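Local structure of putative alpha-L-fucosidase (Bacteroides thetaiotaomicron VPI-5482, 3GZA) at residues A[164-169]-A[196-201]. The protein probably hydrolyses alpha-L-fucosidic linkages, as a member of glycoside hydrolase family 29. Numbering follows the deposited sequence.
With EDO (1,2-ethanediol), chain K.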
loop_
_atom_site.group_PDB
_atom_site.type_symbol
_atom_site.label_atom_id
_atom_site.label_comp_id
_atom_site.label_asym_id
_atom_site.label_seq_id
_atom_site.Cartn_x
_atom_site.Cartn_y
_atom_site.Cartn_z
ATOM N N LYS A 164 7.464 8.212 10.086
ATOM C CA LYS A 164 7.537 6.850 10.634
ATOM C C LYS A 164 8.520 5.949 9.881
ATOM O O LYS A 164 9.239 5.178 10.522
ATOM C CB LYS A 164 6.159 6.222 10.712
ATOM C CG LYS A 164 5.287 6.819 11.811
ATOM C CD LYS A 164 3.923 6.192 11.776
ATOM C CE LYS A 164 3.013 6.640 12.895
ATOM N NZ LYS A 164 1.671 5.939 12.698
HETATM N N MSE A 165 8.580 6.058 8.570
HETATM C CA MSE A 165 9.533 5.292 7.766
HETATM C C MSE A 165 10.954 5.682 8.152
HETATM O O MSE A 165 11.805 4.830 8.383
HETATM C CB MSE A 165 9.318 5.474 6.269
HETATM C CG MSE A 165 8.029 4.810 5.738
HETATM SE SE MSE A 165 7.940 4.833 3.816
HETATM C CE MSE A 165 7.760 6.669 3.460
ATOM N N VAL A 166 11.185 6.988 8.261
ATOM C CA VAL A 166 12.502 7.500 8.653
ATOM C C VAL A 166 12.848 6.993 10.027
ATOM O O VAL A 166 13.971 6.613 10.285
ATOM C CB VAL A 166 12.549 9.020 8.529
ATOM C CG1 VAL A 166 13.844 9.640 9.113
ATOM C CG2 VAL A 166 12.402 9.466 7.061
ATOM N N THR A 167 11.878 6.956 10.913
ATOM C CA THR A 167 12.147 6.488 12.283
ATOM C C THR A 167 12.579 5.017 12.249
ATOM O O THR A 167 13.542 4.626 12.944
ATOM C CB THR A 167 10.921 6.681 13.194
ATOM O OG1 THR A 167 10.585 8.071 13.241
ATOM C CG2 THR A 167 11.214 6.228 14.654
ATOM N N GLU A 168 11.883 4.200 11.481
ATOM C CA GLU A 168 12.271 2.771 11.392
ATOM C C GLU A 168 13.706 2.657 10.921
ATOM O O GLU A 168 14.512 1.872 11.473
ATOM C CB GLU A 168 11.347 2.001 10.432
ATOM C CG GLU A 168 9.947 1.811 10.939
ATOM C CD GLU A 168 9.047 1.039 10.002
ATOM O OE1 GLU A 168 9.304 1.032 8.789
ATOM O OE2 GLU A 168 8.037 0.469 10.516
ATOM N N LEU A 169 14.010 3.354 9.834
ATOM C CA LEU A 169 15.339 3.280 9.217
ATOM C C LEU A 169 16.445 3.808 10.094
ATOM O O LEU A 169 17.583 3.312 10.034
ATOM C CB LEU A 169 15.310 3.911 7.836
ATOM C CG LEU A 169 14.430 3.163 6.817
ATOM C CD1 LEU A 169 14.010 4.027 5.603
ATOM C CD2 LEU A 169 15.039 1.783 6.353
ATOM N N GLU A 196 14.200 16.201 10.420
ATOM C CA GLU A 196 15.476 16.565 10.995
ATOM C C GLU A 196 15.507 16.206 12.484
ATOM O O GLU A 196 16.519 15.666 12.952
ATOM C CB GLU A 196 15.833 18.047 10.756
ATOM C CG GLU A 196 17.242 18.318 11.163
ATOM C CD GLU A 196 17.557 19.781 11.391
ATOM O OE1 GLU A 196 16.762 20.686 11.000
ATOM O OE2 GLU A 196 18.640 20.030 11.990
ATOM N N PRO A 197 14.416 16.447 13.231
ATOM C CA PRO A 197 14.488 16.058 14.647
ATOM C C PRO A 197 14.631 14.578 14.878
ATOM O O PRO A 197 15.197 14.173 15.902
ATOM C CB PRO A 197 13.148 16.522 15.209
ATOM C CG PRO A 197 12.704 17.588 14.296
ATOM C CD PRO A 197 13.151 17.181 12.955
ATOM N N ILE A 198 14.082 13.789 13.971
ATOM C CA ILE A 198 14.176 12.312 14.068
ATOM C C ILE A 198 15.628 11.879 13.855
ATOM O O ILE A 198 16.184 11.109 14.642
ATOM C CB ILE A 198 13.259 11.623 13.063
ATOM C CG1 ILE A 198 11.807 11.950 13.336
ATOM C CG2 ILE A 198 13.435 10.082 13.100
ATOM C CD1 ILE A 198 10.923 11.516 12.172
ATOM N N VAL A 199 16.253 12.430 12.828
ATOM C CA VAL A 199 17.649 12.103 12.526
ATOM C C VAL A 199 18.522 12.627 13.677
ATOM O O VAL A 199 19.425 11.930 14.185
ATOM C CB VAL A 199 18.062 12.630 11.148
ATOM C CG1 VAL A 199 19.589 12.365 10.925
ATOM C CG2 VAL A 199 17.208 12.017 10.056
ATOM N N ASN A 200 18.226 13.804 14.220
ATOM C CA ASN A 200 19.059 14.311 15.303
ATOM C C ASN A 200 18.974 13.464 16.557
ATOM O O ASN A 200 19.954 13.263 17.251
ATOM C CB ASN A 200 18.650 15.741 15.667
ATOM C CG ASN A 200 19.207 16.773 14.709
ATOM O OD1 ASN A 200 20.235 16.528 14.034
ATOM N ND2 ASN A 200 18.566 17.954 14.675
ATOM N N LYS A 201 17.781 12.977 16.858
ATOM C CA LYS A 201 17.602 12.184 18.056
ATOM C C LYS A 201 18.237 10.810 17.953
ATOM O O LYS A 201 18.964 10.377 18.870
ATOM C CB LYS A 201 16.120 12.020 18.339
ATOM C CG LYS A 201 15.808 11.184 19.563
ATOM C CD LYS A 201 14.349 11.162 19.877
ATOM C CE LYS A 201 14.070 10.373 21.166
ATOM N NZ LYS A 201 12.610 10.360 21.468
HETATM C C1 EDO K . 0.842 7.859 9.236
HETATM O O1 EDO K . 0.757 7.809 10.715
HETATM C C2 EDO K . 1.233 6.400 8.850
HETATM O O2 EDO K . 0.120 5.564 8.708
#
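Ile198 packs against Val166 and Thr167 where two neighbouring helices of the TIM-barrel domain, 148-171 and 196-202, run side by side on the outside of the barrel. The short segments are nearly parallel, 13° apart, with their axes 9.7 Å from each other, as expected of successive helices in a beta/alpha barrel; strand 178-181 lies between them in the chain. With no hydrogen bond across it, the contact is small and made by side-chain packing. Ile198 brings both branches: CG2, anti to the backbone N, comes within 4.0 Å of Val166 CG1, while CD1, at the end of the other branch, lies 3.6 Å from Thr167 OG1. Val166 reaches over with CG1 alone, placed opposite its own backbone N (chi1 172°), and this methyl also lies 4.2 Å from Val199 CG2. Inward, Val166 rests on Ile129 of strand 124-129 and Val199 on Phe208 of strand 207-209, so the two valines join the helix pair to the barrel wall. The Thr167 side chain crosses that of Ile198 at about a right angle; its hydroxyl is hydrogen-bonded to the carbonyl O of Glu163 one turn back, which satisfies it within its own helix although it abuts methyl groups. Lys164 leaves its helix on the side away from 196-202, and its NZ donates a 2.9 Å hydrogen bond to O1 of a 1,2-ethanediol, probably from the crystallisation liquor, that is also hydrogen-bonded to Glu49 OE1 of the second subunit. An alanine here removes the amine, and O1 of the diol would probably be left without this hydrogen bond. On the more exposed side of the helix packing, Ile198 CG2 sits 3.5 Å from Thr167 OG1.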